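Local coordinates for carbonic anhydrase (Porphyridium purpureum, PDB 1DDZ), which probably catalyses the reversible hydration of carbon dioxide to hydrogencarbonate, using zinc as its cofactor, at residues E21-A26 against L475-V480; D106-S111 against F347-I352; T194-D199 against L399-N404; K377-C382 against H443-T448; G388-A393 against R432-N437. One frame throughout, in Å; residues are numbered along the deposited sequence.

Interaction 1 (E21-A26 against L475-V480)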
# COMPACT_ATOMS: atom_id res chain seq x y z
N GLU A 21 -26.57 12.67 2.57
CA GLU A 21 -25.94 13.71 3.35
C GLU A 21 -26.99 14.66 3.95
O GLU A 21 -26.90 15.05 5.11
CB GLU A 21 -24.95 14.50 2.51
CG GLU A 21 -24.22 15.51 3.32
CD GLU A 21 -23.31 16.35 2.49
OE1 GLU A 21 -23.36 17.59 2.67
OE2 GLU A 21 -22.54 15.78 1.67
N ALA A 22 -27.99 15.01 3.14
CA ALA A 22 -29.08 15.88 3.59
C ALA A 22 -29.82 15.23 4.76
O ALA A 22 -30.10 15.84 5.79
CB ALA A 22 -30.04 16.14 2.45
N LYS A 23 -30.08 13.94 4.62
CA LYS A 23 -30.77 13.20 5.68
C LYS A 23 -29.95 13.21 6.97
O LYS A 23 -30.50 13.39 8.06
CB LYS A 23 -31.07 11.77 5.20
CG LYS A 23 -31.66 10.87 6.27
CD LYS A 23 -32.01 9.48 5.72
CE LYS A 23 -32.08 8.45 6.84
NZ LYS A 23 -30.74 8.26 7.48
N LEU A 24 -28.64 13.08 6.86
CA LEU A 24 -27.78 13.07 8.05
C LEU A 24 -27.72 14.44 8.72
O LEU A 24 -27.92 14.58 9.93
CB LEU A 24 -26.36 12.60 7.67
CG LEU A 24 -25.19 12.90 8.62
CD1 LEU A 24 -25.47 12.32 10.02
CD2 LEU A 24 -23.93 12.30 8.03
N VAL A 25 -27.43 15.45 7.91
CA VAL A 25 -27.29 16.83 8.32
C VAL A 25 -28.56 17.45 8.95
O VAL A 25 -28.48 18.43 9.69
CB VAL A 25 -26.77 17.63 7.12
CG1 VAL A 25 -27.11 19.07 7.22
CG2 VAL A 25 -25.28 17.43 7.02
N ALA A 26 -29.71 16.83 8.72
CA ALA A 26 -30.96 17.30 9.29
C ALA A 26 -31.12 16.85 10.76
O ALA A 26 -32.06 17.28 11.43
CB ALA A 26 -32.13 16.81 8.46
N LEU A 475 -26.87 1.65 17.89
CA LEU A 475 -26.44 1.93 16.52
C LEU A 475 -27.37 2.99 15.90
O LEU A 475 -28.59 2.90 15.94
CB LEU A 475 -26.45 0.65 15.67
CG LEU A 475 -25.40 -0.44 15.93
CD1 LEU A 475 -25.70 -1.61 15.04
CD2 LEU A 475 -24.01 0.09 15.68
N ARG A 476 -26.75 3.99 15.29
CA ARG A 476 -27.46 5.08 14.65
C ARG A 476 -27.21 5.03 13.13
O ARG A 476 -26.07 4.85 12.66
CB ARG A 476 -27.00 6.40 15.26
CG ARG A 476 -27.32 6.43 16.76
CD ARG A 476 -26.80 7.66 17.42
NE ARG A 476 -27.03 7.61 18.86
CZ ARG A 476 -28.21 7.88 19.42
NH1 ARG A 476 -29.26 8.20 18.69
NH2 ARG A 476 -28.32 7.87 20.74
N ASP A 477 -28.30 5.14 12.38
CA ASP A 477 -28.25 5.04 10.93
C ASP A 477 -27.58 6.21 10.25
O ASP A 477 -27.90 7.35 10.54
CB ASP A 477 -29.67 4.86 10.41
CG ASP A 477 -29.73 4.37 8.97
OD1 ASP A 477 -28.68 4.20 8.32
OD2 ASP A 477 -30.86 4.14 8.48
N MET A 478 -26.60 5.92 9.40
CA MET A 478 -25.91 6.96 8.66
C MET A 478 -26.34 6.87 7.20
O MET A 478 -25.94 7.69 6.37
CB MET A 478 -24.39 6.83 8.78
CG MET A 478 -23.83 7.11 10.18
SD MET A 478 -23.99 8.83 10.70
CE MET A 478 -25.48 8.69 11.70
N GLY A 479 -27.12 5.85 6.89
CA GLY A 479 -27.59 5.68 5.53
C GLY A 479 -27.40 4.25 5.07
O GLY A 479 -26.66 3.48 5.67
N VAL A 480 -28.12 3.87 4.02
CA VAL A 480 -28.01 2.54 3.46
C VAL A 480 -28.19 2.71 1.95
O VAL A 480 -28.86 3.65 1.53
CB VAL A 480 -29.08 1.62 4.03
CG1 VAL A 480 -30.44 2.02 3.54
CG2 VAL A 480 -28.77 0.18 3.68
O HOH W 1 -28.62 10.17 9.25
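Asp477, Met478 and Gly479 lie against Lys23 and Leu24 near the C-terminal end of helix 12-25. They belong to strand 476-481, an outermost strand of a mixed five-stranded beta-carbonic anhydrase sheet, where it runs antiparallel to strand 462-468. The short helix and strand axes approach to 8.2 Å and run nearly antiparallel, at 165°. Asp477 comes first. Lys23 NZ lies 4.2 Å from Asp477 OD2, which is too long for a salt bridge, though the opposite charges may still attract. The lysine chain is extended as far as CE and turns only at its last torsion. One water joins the same two residues. It donates to Asp477 O at 3.2 Å and accepts a weak bond from Lys23 NZ. Met478 is next. Its CB points away from the helix, but the bend at chi2 (-67°) brings SD back toward it, and the turn at chi3 sets CE beside the same leucine methyl. Met478 SD sits 3.9 Å from Leu24 CD1, the two side chains at a slant to each other. Helix 426-447 lines this apolar patch, as Glu435 touches both Leu24 and Met478. Gly479 ends the contact. Its backbone N is near Lys23 NZ without bonding to it. The same N closes an Asx turn, donating to Asp477 OD1 at 2.7 Å from 47° above the carboxylate plane.

Interaction 2 (D106-S111 against F347-I352); sequences DISFLS and FVHRNI
One water is gripped by Ser108 OG, His349 NE2 and Asn351 ND2. Its shortest bond, 2.6 Å, is to His349 NE2, and it lies in the plane of the imidazole at the ring edge. Asn351 ND2 donates to it at 2.8 Å. Ser108 OG lies 2.9 Å from the same water, and this OG also packs 3.8 Å from Asn351 CB. The other polar ends have their own partners: His349 ND1 bonds to Arg96 O, and Asn351 OD1 to Gln355 N. These bonds should limit rotation of the ring and the amide. The contact joins the two carbonic anhydrase units of one chain. Helix 107-119 comes from the first, and strand 346-351, an outermost strand of its sheet, from the second. A second water spans the gap one helical turn on. It donates to Ser111 OG at 2.9 Å and accepts from Ile352 N at 3.0 Å. Ser111 OG lies between its own backbone N and carbonyl carbon (chi1 63°), from where it donates back to Ile107 O, which also accepts from Ser111 N. Beside this bridge, Ile352 CG1 rests 4.0 Å from Ser111 O. The Ile352 side chain is also about 7 Å from a bound zinc ion, near the zinc ligands Cys328 and Asp330. At the start of the helix, Asp106 is the N-cap, and its OD1 accepts a weak bond from Ser108 N.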
# COMPACT_ATOMS: atom_id res chain seq x y z
N ASP A 106 2.74 -2.00 4.12
CA ASP A 106 1.29 -1.84 4.20
C ASP A 106 1.01 -0.71 5.18
O ASP A 106 1.22 -0.87 6.38
CB ASP A 106 0.61 -3.15 4.68
CG ASP A 106 -0.90 -3.03 4.80
OD1 ASP A 106 -1.50 -2.21 4.11
OD2 ASP A 106 -1.52 -3.75 5.59
N ILE A 107 0.52 0.41 4.68
CA ILE A 107 0.23 1.57 5.51
C ILE A 107 -0.96 1.34 6.42
O ILE A 107 -1.04 1.98 7.46
CB ILE A 107 0.01 2.86 4.67
CG1 ILE A 107 -0.05 4.09 5.57
CG2 ILE A 107 -1.26 2.72 3.85
CD1 ILE A 107 1.24 4.77 5.75
N SER A 108 -1.90 0.47 6.07
CA SER A 108 -3.03 0.23 6.96
C SER A 108 -2.51 -0.45 8.23
O SER A 108 -2.98 -0.18 9.34
CB SER A 108 -4.10 -0.63 6.30
OG SER A 108 -5.06 -1.07 7.26
N PHE A 109 -1.52 -1.32 8.05
CA PHE A 109 -0.90 -2.03 9.16
C PHE A 109 0.03 -1.07 9.92
O PHE A 109 -0.07 -0.96 11.15
CB PHE A 109 -0.16 -3.29 8.62
CG PHE A 109 1.02 -3.71 9.44
CD1 PHE A 109 0.87 -4.09 10.78
CD2 PHE A 109 2.29 -3.66 8.89
CE1 PHE A 109 1.98 -4.41 11.56
CE2 PHE A 109 3.41 -3.98 9.67
CZ PHE A 109 3.25 -4.34 11.00
N LEU A 110 0.90 -0.38 9.20
CA LEU A 110 1.84 0.55 9.79
C LEU A 110 1.18 1.70 10.60
O LEU A 110 1.69 2.09 11.66
CB LEU A 110 2.74 1.13 8.69
CG LEU A 110 3.68 0.17 7.95
CD1 LEU A 110 4.37 0.89 6.80
CD2 LEU A 110 4.68 -0.36 8.93
N SER A 111 0.08 2.27 10.10
CA SER A 111 -0.62 3.34 10.82
C SER A 111 -1.31 2.84 12.12
O SER A 111 -1.28 3.55 13.13
CB SER A 111 -1.56 4.12 9.88
OG SER A 111 -2.61 3.32 9.36
N PHE A 347 -17.64 -11.16 9.23
CA PHE A 347 -16.28 -11.04 8.70
C PHE A 347 -15.90 -9.61 9.08
O PHE A 347 -16.63 -8.69 8.75
CB PHE A 347 -16.37 -11.18 7.18
CG PHE A 347 -15.08 -11.59 6.52
CD1 PHE A 347 -14.52 -12.84 6.76
CD2 PHE A 347 -14.45 -10.73 5.61
CE1 PHE A 347 -13.34 -13.22 6.12
CE2 PHE A 347 -13.26 -11.10 4.96
CZ PHE A 347 -12.71 -12.35 5.21
N VAL A 348 -14.75 -9.41 9.71
CA VAL A 348 -14.36 -8.08 10.18
C VAL A 348 -13.04 -7.48 9.71
O VAL A 348 -12.01 -8.15 9.70
CB VAL A 348 -14.33 -8.05 11.74
CG1 VAL A 348 -14.01 -6.65 12.25
CG2 VAL A 348 -15.65 -8.49 12.31
N HIS A 349 -13.08 -6.19 9.39
CA HIS A 349 -11.89 -5.46 8.98
C HIS A 349 -11.81 -4.26 9.93
O HIS A 349 -12.81 -3.60 10.17
CB HIS A 349 -12.00 -4.98 7.53
CG HIS A 349 -10.82 -4.18 7.05
ND1 HIS A 349 -9.52 -4.53 7.33
CD2 HIS A 349 -10.76 -3.03 6.33
CE1 HIS A 349 -8.70 -3.64 6.80
NE2 HIS A 349 -9.43 -2.72 6.19
N ARG A 350 -10.66 -4.03 10.54
CA ARG A 350 -10.50 -2.90 11.44
C ARG A 350 -9.23 -2.18 11.18
O ARG A 350 -8.17 -2.80 11.05
CB ARG A 350 -10.48 -3.33 12.89
CG ARG A 350 -11.79 -3.77 13.39
CD ARG A 350 -11.75 -3.99 14.87
NE ARG A 350 -13.05 -4.46 15.33
CZ ARG A 350 -14.13 -3.69 15.42
NH1 ARG A 350 -14.06 -2.40 15.10
NH2 ARG A 350 -15.28 -4.22 15.81
N ASN A 351 -9.32 -0.86 11.12
CA ASN A 351 -8.17 -0.01 10.92
C ASN A 351 -8.43 1.30 11.70
O ASN A 351 -9.45 1.43 12.36
CB ASN A 351 -7.88 0.23 9.42
CG ASN A 351 -9.01 0.97 8.72
OD1 ASN A 351 -9.76 1.73 9.33
ND2 ASN A 351 -9.13 0.75 7.43
N ILE A 352 -7.49 2.22 11.65
CA ILE A 352 -7.63 3.48 12.35
C ILE A 352 -8.64 4.36 11.68
O ILE A 352 -8.44 4.79 10.54
CB ILE A 352 -6.29 4.27 12.40
CG1 ILE A 352 -5.29 3.53 13.27
CG2 ILE A 352 -6.50 5.65 13.05
CD1 ILE A 352 -5.82 3.23 14.65
O HOH W 2 -7.57 -0.99 5.82
O HOH W 3 -5.04 1.85 9.92

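Interaction 3 (T194-D199 against L399-N404); sequences TSIVQD and LGLIDN
Ile196 and Leu401 make the apolar part of this contact. Ile196 CD1 and Leu401 CD1 meet methyl to methyl at 3.7 Å. Ile196 CG1 backs the same leucine methyl at 3.9 Å. A chi1 of -60° sends CG1 toward the leucine, and the extended chi2 carries CD1 on to it. Ser195 adds a mixed contact, with its OG 4.1 Å from Leu401 CD1. That hydroxyl has a polar partner too, as it is hydrogen-bonded to Asn150 ND2 of the second subunit.

No hydrogen bond crosses between the two segments. The polar bonds hold each segment in shape. Thr194 is the N-cap of helix 195-202, and Val197 N donates to Thr194 OG1 in an almost straight bond of 3.0 Å (171°). In segment 399-404, Leu399 N donates to the anti lone pair of Asp403 OD2 at 2.6 Å. Asn404 ND2 donates to Gly400 O at 2.7 Å, from a position tilted out of the carbonyl plane, and also bonds to Ser449 OG of the second subunit. The turn is thus tied back twice by side chains of helix 402-405. Gln114 OE1, from helix 107-119, accepts from the backbone N of both Leu401 and Ile402.

The contact joins helix 195-202 of the first carbonic anhydrase unit to the turn before helix 402-405 of the second. Leu110 of helix 107-119 and Leu147 of the second subunit also touch Leu401. The chemistry implies a small apolar junction with little directional demand, while the polar bonds around it probably shape the turn, and Asn404 links it to the second subunit.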
# COMPACT_ATOMS: atom_id res chain seq x y z
N THR A 194 9.75 -3.28 11.76
CA THR A 194 9.22 -1.97 11.38
C THR A 194 10.05 -0.86 12.00
O THR A 194 10.63 -1.04 13.08
CB THR A 194 7.77 -1.73 11.86
OG1 THR A 194 7.74 -1.78 13.29
CG2 THR A 194 6.80 -2.76 11.26
N SER A 195 10.07 0.30 11.35
CA SER A 195 10.80 1.46 11.87
C SER A 195 10.22 1.82 13.26
O SER A 195 10.93 2.15 14.19
CB SER A 195 10.67 2.64 10.91
OG SER A 195 9.31 2.87 10.56
N ILE A 196 8.91 1.63 13.40
CA ILE A 196 8.18 1.92 14.62
C ILE A 196 8.70 1.12 15.82
O ILE A 196 9.07 1.69 16.84
CB ILE A 196 6.67 1.65 14.40
CG1 ILE A 196 6.15 2.54 13.26
CG2 ILE A 196 5.90 1.84 15.68
CD1 ILE A 196 5.00 1.96 12.51
N VAL A 197 8.75 -0.21 15.70
CA VAL A 197 9.24 -1.04 16.78
C VAL A 197 10.77 -0.90 16.95
O VAL A 197 11.27 -0.95 18.09
CB VAL A 197 8.82 -2.49 16.61
CG1 VAL A 197 9.38 -3.34 17.73
CG2 VAL A 197 7.31 -2.58 16.60
N GLN A 198 11.51 -0.69 15.86
CA GLN A 198 12.96 -0.48 15.99
C GLN A 198 13.25 0.85 16.72
O GLN A 198 14.06 0.89 17.64
CB GLN A 198 13.66 -0.52 14.62
CG GLN A 198 13.77 -1.92 14.03
CD GLN A 198 14.62 -2.88 14.88
OE1 GLN A 198 15.82 -2.70 15.02
NE2 GLN A 198 14.01 -3.93 15.41
N ASP A 199 12.52 1.90 16.39
CA ASP A 199 12.71 3.18 17.06
C ASP A 199 12.36 3.08 18.54
O ASP A 199 13.13 3.48 19.39
CB ASP A 199 11.83 4.25 16.41
CG ASP A 199 12.31 4.67 15.05
OD1 ASP A 199 13.51 4.51 14.75
OD2 ASP A 199 11.47 5.19 14.30
N LEU A 399 3.85 12.14 12.85
CA LEU A 399 4.26 10.76 12.70
C LEU A 399 4.06 10.28 11.26
O LEU A 399 2.92 10.22 10.76
CB LEU A 399 3.52 9.87 13.70
CG LEU A 399 3.70 10.31 15.15
CD1 LEU A 399 2.92 9.44 16.14
CD2 LEU A 399 5.18 10.34 15.47
N GLY A 400 5.17 9.89 10.64
CA GLY A 400 5.21 9.45 9.26
C GLY A 400 4.17 8.48 8.75
O GLY A 400 3.74 8.58 7.60
N LEU A 401 3.75 7.53 9.57
CA LEU A 401 2.77 6.58 9.07
C LEU A 401 1.34 6.88 9.48
O LEU A 401 0.46 6.97 8.63
CB LEU A 401 3.21 5.15 9.44
CG LEU A 401 4.63 5.01 8.87
CD1 LEU A 401 5.58 4.47 9.89
CD2 LEU A 401 4.66 4.21 7.60
N ILE A 402 1.11 7.10 10.77
CA ILE A 402 -0.23 7.36 11.24
C ILE A 402 -0.76 8.71 10.79
O ILE A 402 -1.88 8.79 10.29
CB ILE A 402 -0.34 7.20 12.78
CG1 ILE A 402 -1.77 7.43 13.22
CG2 ILE A 402 0.60 8.15 13.51
CD1 ILE A 402 -2.73 6.44 12.70
N ASP A 403 0.07 9.74 10.80
CA ASP A 403 -0.43 11.06 10.41
C ASP A 403 -0.66 11.31 8.93
O ASP A 403 -1.48 12.15 8.57
CB ASP A 403 0.33 12.17 11.14
CG ASP A 403 0.25 12.01 12.67
OD1 ASP A 403 -0.84 11.75 13.22
OD2 ASP A 403 1.30 12.09 13.34
N ASN A 404 -0.02 10.53 8.06
CA ASN A 404 -0.28 10.66 6.62
C ASN A 404 -1.56 9.87 6.29
O ASN A 404 -2.40 10.28 5.49
CB ASN A 404 0.92 10.24 5.79
CG ASN A 404 2.02 11.27 5.87
OD1 ASN A 404 1.76 12.46 5.70
ND2 ASN A 404 3.23 10.84 6.22

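Interaction 4 (K377-C382 against H443-T448); sequences KRVVVC and HNVCAT
Val379 and Val445 mark the closest CA approach, 8.5 Å between their CA atoms, where strand 378-384 passes helix 426-447. Val379 and Val381 are two residues apart on the strand, so both point to the helix. Val445 answers with one methyl for each. Val445 CG1 lies 3.8 Å from Val381 CG2. Val445 CG2 lies 4.1 Å from Val379 CG1. In both pairs the side chains lie alongside and point in opposite directions. The torsion of Val445 is unusual: at chi1 -8° its CG1 nearly eclipses the backbone N. This is the rotation that presents both methyls to the strand.

The strand is the middle one of the second five-stranded sheet, and the contact is helix-on-sheet packing in the core of that alpha/beta unit. Val463 of strand 462-468 and Phe363 of helix 361-373 also touch Val445. Thr448 OG1 donates to Val445 O at 2.8 Å, from the same face of the carbonyl plane as Thr448 N. It also caps the next helix by accepting from Val451 N.

Between the two segments the contact is wholly apolar. Its hold therefore depends on how the valine methyls fit, with no polar bond to fix the register.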
# COMPACT_ATOMS: atom_id res chain seq x y z
N LYS A 377 -24.23 -10.53 2.06
CA LYS A 377 -25.37 -9.70 1.64
C LYS A 377 -25.26 -8.25 2.06
O LYS A 377 -25.86 -7.38 1.44
CB LYS A 377 -26.67 -10.27 2.21
CG LYS A 377 -26.92 -11.73 1.87
CD LYS A 377 -27.06 -11.97 0.36
CE LYS A 377 -27.13 -13.46 0.03
NZ LYS A 377 -27.39 -13.72 -1.41
N ARG A 378 -24.51 -7.97 3.13
CA ARG A 378 -24.35 -6.61 3.63
C ARG A 378 -22.93 -6.24 3.97
O ARG A 378 -22.17 -7.05 4.46
CB ARG A 378 -25.16 -6.40 4.91
CG ARG A 378 -26.56 -5.88 4.69
CD ARG A 378 -27.62 -6.98 4.84
NE ARG A 378 -28.26 -6.94 6.16
CZ ARG A 378 -27.92 -7.71 7.18
NH1 ARG A 378 -26.93 -8.60 7.07
NH2 ARG A 378 -28.60 -7.64 8.32
N VAL A 379 -22.58 -4.99 3.72
CA VAL A 379 -21.28 -4.49 4.10
C VAL A 379 -21.64 -3.33 5.02
O VAL A 379 -22.40 -2.44 4.61
CB VAL A 379 -20.47 -3.97 2.90
CG1 VAL A 379 -19.20 -3.28 3.38
CG2 VAL A 379 -20.11 -5.15 1.97
N VAL A 380 -21.15 -3.37 6.25
CA VAL A 380 -21.42 -2.32 7.22
C VAL A 380 -20.17 -1.52 7.56
O VAL A 380 -19.16 -2.11 7.90
CB VAL A 380 -21.99 -2.92 8.54
CG1 VAL A 380 -22.22 -1.82 9.59
CG2 VAL A 380 -23.30 -3.66 8.28
N VAL A 381 -20.21 -0.19 7.39
CA VAL A 381 -19.08 0.66 7.78
C VAL A 381 -19.52 1.26 9.12
O VAL A 381 -20.54 1.96 9.19
CB VAL A 381 -18.76 1.82 6.77
CG1 VAL A 381 -17.66 2.71 7.32
CG2 VAL A 381 -18.31 1.26 5.42
N CYS A 382 -18.78 0.95 10.18
CA CYS A 382 -19.13 1.43 11.51
C CYS A 382 -18.11 2.36 12.12
O CYS A 382 -16.93 2.04 12.22
CB CYS A 382 -19.35 0.25 12.44
SG CYS A 382 -19.91 0.73 14.11
N HIS A 443 -19.62 5.75 0.76
CA HIS A 443 -19.58 6.19 -0.62
C HIS A 443 -18.46 5.43 -1.32
O HIS A 443 -18.70 4.79 -2.33
CB HIS A 443 -19.35 7.70 -0.71
CG HIS A 443 -19.69 8.28 -2.05
ND1 HIS A 443 -19.96 9.63 -2.23
CD2 HIS A 443 -19.79 7.72 -3.28
CE1 HIS A 443 -20.20 9.86 -3.51
NE2 HIS A 443 -20.10 8.72 -4.16
N ASN A 444 -17.27 5.46 -0.72
CA ASN A 444 -16.09 4.77 -1.24
C ASN A 444 -16.32 3.28 -1.48
O ASN A 444 -15.96 2.77 -2.52
CB ASN A 444 -14.88 4.97 -0.33
CG ASN A 444 -14.37 6.38 -0.32
OD1 ASN A 444 -14.88 7.23 -1.04
ND2 ASN A 444 -13.33 6.63 0.47
N VAL A 445 -16.96 2.56 -0.55
CA VAL A 445 -17.17 1.14 -0.83
C VAL A 445 -18.16 0.95 -1.97
O VAL A 445 -18.02 0.03 -2.75
CB VAL A 445 -17.47 0.22 0.44
CG1 VAL A 445 -17.30 0.95 1.72
CG2 VAL A 445 -18.78 -0.49 0.35
N CYS A 446 -19.13 1.85 -2.08
CA CYS A 446 -20.13 1.78 -3.14
C CYS A 446 -19.50 2.03 -4.50
O CYS A 446 -19.91 1.45 -5.52
CB CYS A 446 -21.23 2.82 -2.90
SG CYS A 446 -22.35 2.41 -1.53
N ALA A 447 -18.49 2.90 -4.51
CA ALA A 447 -17.78 3.25 -5.72
C ALA A 447 -16.68 2.26 -6.14
O ALA A 447 -16.14 2.38 -7.22
CB ALA A 447 -17.23 4.67 -5.59
N THR A 448 -16.37 1.25 -5.32
CA THR A 448 -15.34 0.29 -5.70
C THR A 448 -15.78 -0.58 -6.88
O THR A 448 -16.95 -0.95 -6.98
CB THR A 448 -14.97 -0.68 -4.57
OG1 THR A 448 -16.11 -1.47 -4.23
CG2 THR A 448 -14.46 0.07 -3.34

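Interaction 5 (G388-A393 against R432-N437); sequences GGCAAA and RLIEIN
A zinc site lies beside this contact: helix 388-392 starts right after Cys387, which binds zinc with Cys328, Asp330 and His384. Cys390, the third residue of the helix, packs on Ile434 of helix 426-447. Their CA atoms are 6.7 Å apart, which is close for two helices. Cys390 CB is 3.8 Å from Ile434 CG1. Cys390 SG lies against the same carbon at 3.9 Å. Ile434 CB points past the other helix, but chi1 of -74° sets CG1 anti to the carbonyl carbon and turns it toward the cysteine. The Asn437 side chain approaches the sulfur from one turn further on. Cys390 is not among the four zinc ligands, though its side chain is about 6 Å from the metal. Ile434 also touches Cys387 and so backs one ligand directly.

On helix 426-447, Arg432 and Glu435 form a salt bridge. Arg432 NH1 donates to Glu435 OE1 at 3.0 Å (162°), on the syn side of the carboxylate, and its NE bridges to Glu419. Glu435 OE2 bonds to Tyr385 OH and Gly30 N. Around the two helices, Ile409 of helix 407-414 touches Ala393 and Leu433, Tyr115 and Tyr119 of helix 107-119 meet Ala392, and Leu24 of helix 12-25 touches Arg432.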
# COMPACT_ATOMS: atom_id res chain seq x y z
N GLY A 388 -10.82 8.16 18.76
CA GLY A 388 -9.48 8.71 18.94
C GLY A 388 -8.71 8.91 17.66
O GLY A 388 -7.89 9.82 17.55
N GLY A 389 -8.98 8.07 16.67
CA GLY A 389 -8.30 8.23 15.39
C GLY A 389 -8.74 9.51 14.69
O GLY A 389 -7.93 10.25 14.13
N CYS A 390 -10.04 9.77 14.74
CA CYS A 390 -10.61 10.98 14.14
C CYS A 390 -10.18 12.20 14.92
O CYS A 390 -9.89 13.22 14.32
CB CYS A 390 -12.13 10.90 14.08
SG CYS A 390 -12.69 9.71 12.85
N ALA A 391 -10.13 12.09 16.25
CA ALA A 391 -9.68 13.20 17.09
C ALA A 391 -8.23 13.47 16.76
O ALA A 391 -7.82 14.62 16.62
CB ALA A 391 -9.79 12.83 18.54
N ALA A 392 -7.46 12.40 16.58
CA ALA A 392 -6.04 12.53 16.27
C ALA A 392 -5.84 13.24 14.93
O ALA A 392 -4.91 14.01 14.78
CB ALA A 392 -5.37 11.14 16.26
N ALA A 393 -6.75 13.01 13.99
CA ALA A 393 -6.66 13.61 12.65
C ALA A 393 -6.69 15.14 12.67
O ALA A 393 -6.29 15.78 11.70
CB ALA A 393 -7.77 13.09 11.78
N ARG A 432 -19.66 15.00 14.63
CA ARG A 432 -20.30 15.21 13.33
C ARG A 432 -19.33 14.76 12.24
O ARG A 432 -19.73 14.11 11.27
CB ARG A 432 -20.68 16.68 13.11
CG ARG A 432 -21.37 16.94 11.76
CD ARG A 432 -22.66 16.15 11.63
NE ARG A 432 -23.82 17.04 11.59
CZ ARG A 432 -25.08 16.68 11.83
NH1 ARG A 432 -25.38 15.43 12.16
NH2 ARG A 432 -26.04 17.56 11.65
N LEU A 433 -18.06 15.12 12.41
CA LEU A 433 -17.01 14.74 11.47
C LEU A 433 -16.96 13.21 11.36
O LEU A 433 -16.79 12.65 10.28
CB LEU A 433 -15.65 15.23 11.98
CG LEU A 433 -14.49 15.59 11.05
CD1 LEU A 433 -13.22 15.14 11.72
CD2 LEU A 433 -14.61 15.00 9.67
N ILE A 434 -17.12 12.56 12.50
CA ILE A 434 -17.11 11.10 12.60
C ILE A 434 -18.27 10.52 11.79
O ILE A 434 -18.13 9.50 11.13
CB ILE A 434 -17.21 10.69 14.12
CG1 ILE A 434 -15.88 10.96 14.81
CG2 ILE A 434 -17.64 9.25 14.29
CD1 ILE A 434 -15.92 10.55 16.25
N GLU A 435 -19.41 11.21 11.81
CA GLU A 435 -20.59 10.77 11.09
C GLU A 435 -20.41 10.91 9.58
O GLU A 435 -20.78 10.02 8.80
CB GLU A 435 -21.81 11.59 11.52
CG GLU A 435 -22.27 11.33 12.93
CD GLU A 435 -23.30 12.35 13.43
OE1 GLU A 435 -23.27 13.49 12.98
OE2 GLU A 435 -24.15 11.98 14.27
N ILE A 436 -19.93 12.07 9.18
CA ILE A 436 -19.69 12.35 7.77
C ILE A 436 -18.56 11.44 7.24
O ILE A 436 -18.58 11.04 6.06
CB ILE A 436 -19.36 13.83 7.60
CG1 ILE A 436 -20.57 14.67 8.04
CG2 ILE A 436 -18.98 14.13 6.17
CD1 ILE A 436 -20.28 16.19 8.02
N ASN A 437 -17.61 11.09 8.11
CA ASN A 437 -16.53 10.19 7.71
C ASN A 437 -17.11 8.82 7.34
O ASN A 437 -16.78 8.27 6.29
CB ASN A 437 -15.48 10.06 8.81
CG ASN A 437 -14.35 9.11 8.44
OD1 ASN A 437 -14.18 8.09 9.07
ND2 ASN A 437 -13.59 9.46 7.41

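In the fold
From the N terminus, helix 12-25 opens interaction 1, which closes only at strand 476-481 and so encloses the other four. Helix 107-119 opens interaction 2 and helix 195-202 opens interaction 3, both in the first carbonic anhydrase unit. Interaction 2 closes at strand 346-351 and crosses interaction 3, which closes at 399-404. Together they bind the first unit to the second. Interactions 4 and 5 open next, at strand 378-384 and helix 388-392. Both cross interaction 3 and close on helix 426-447, interaction 5 lying within interaction 4. Interactions 1 and 5 touch through helix 426-447, while interaction 2 touches both 3 and 5.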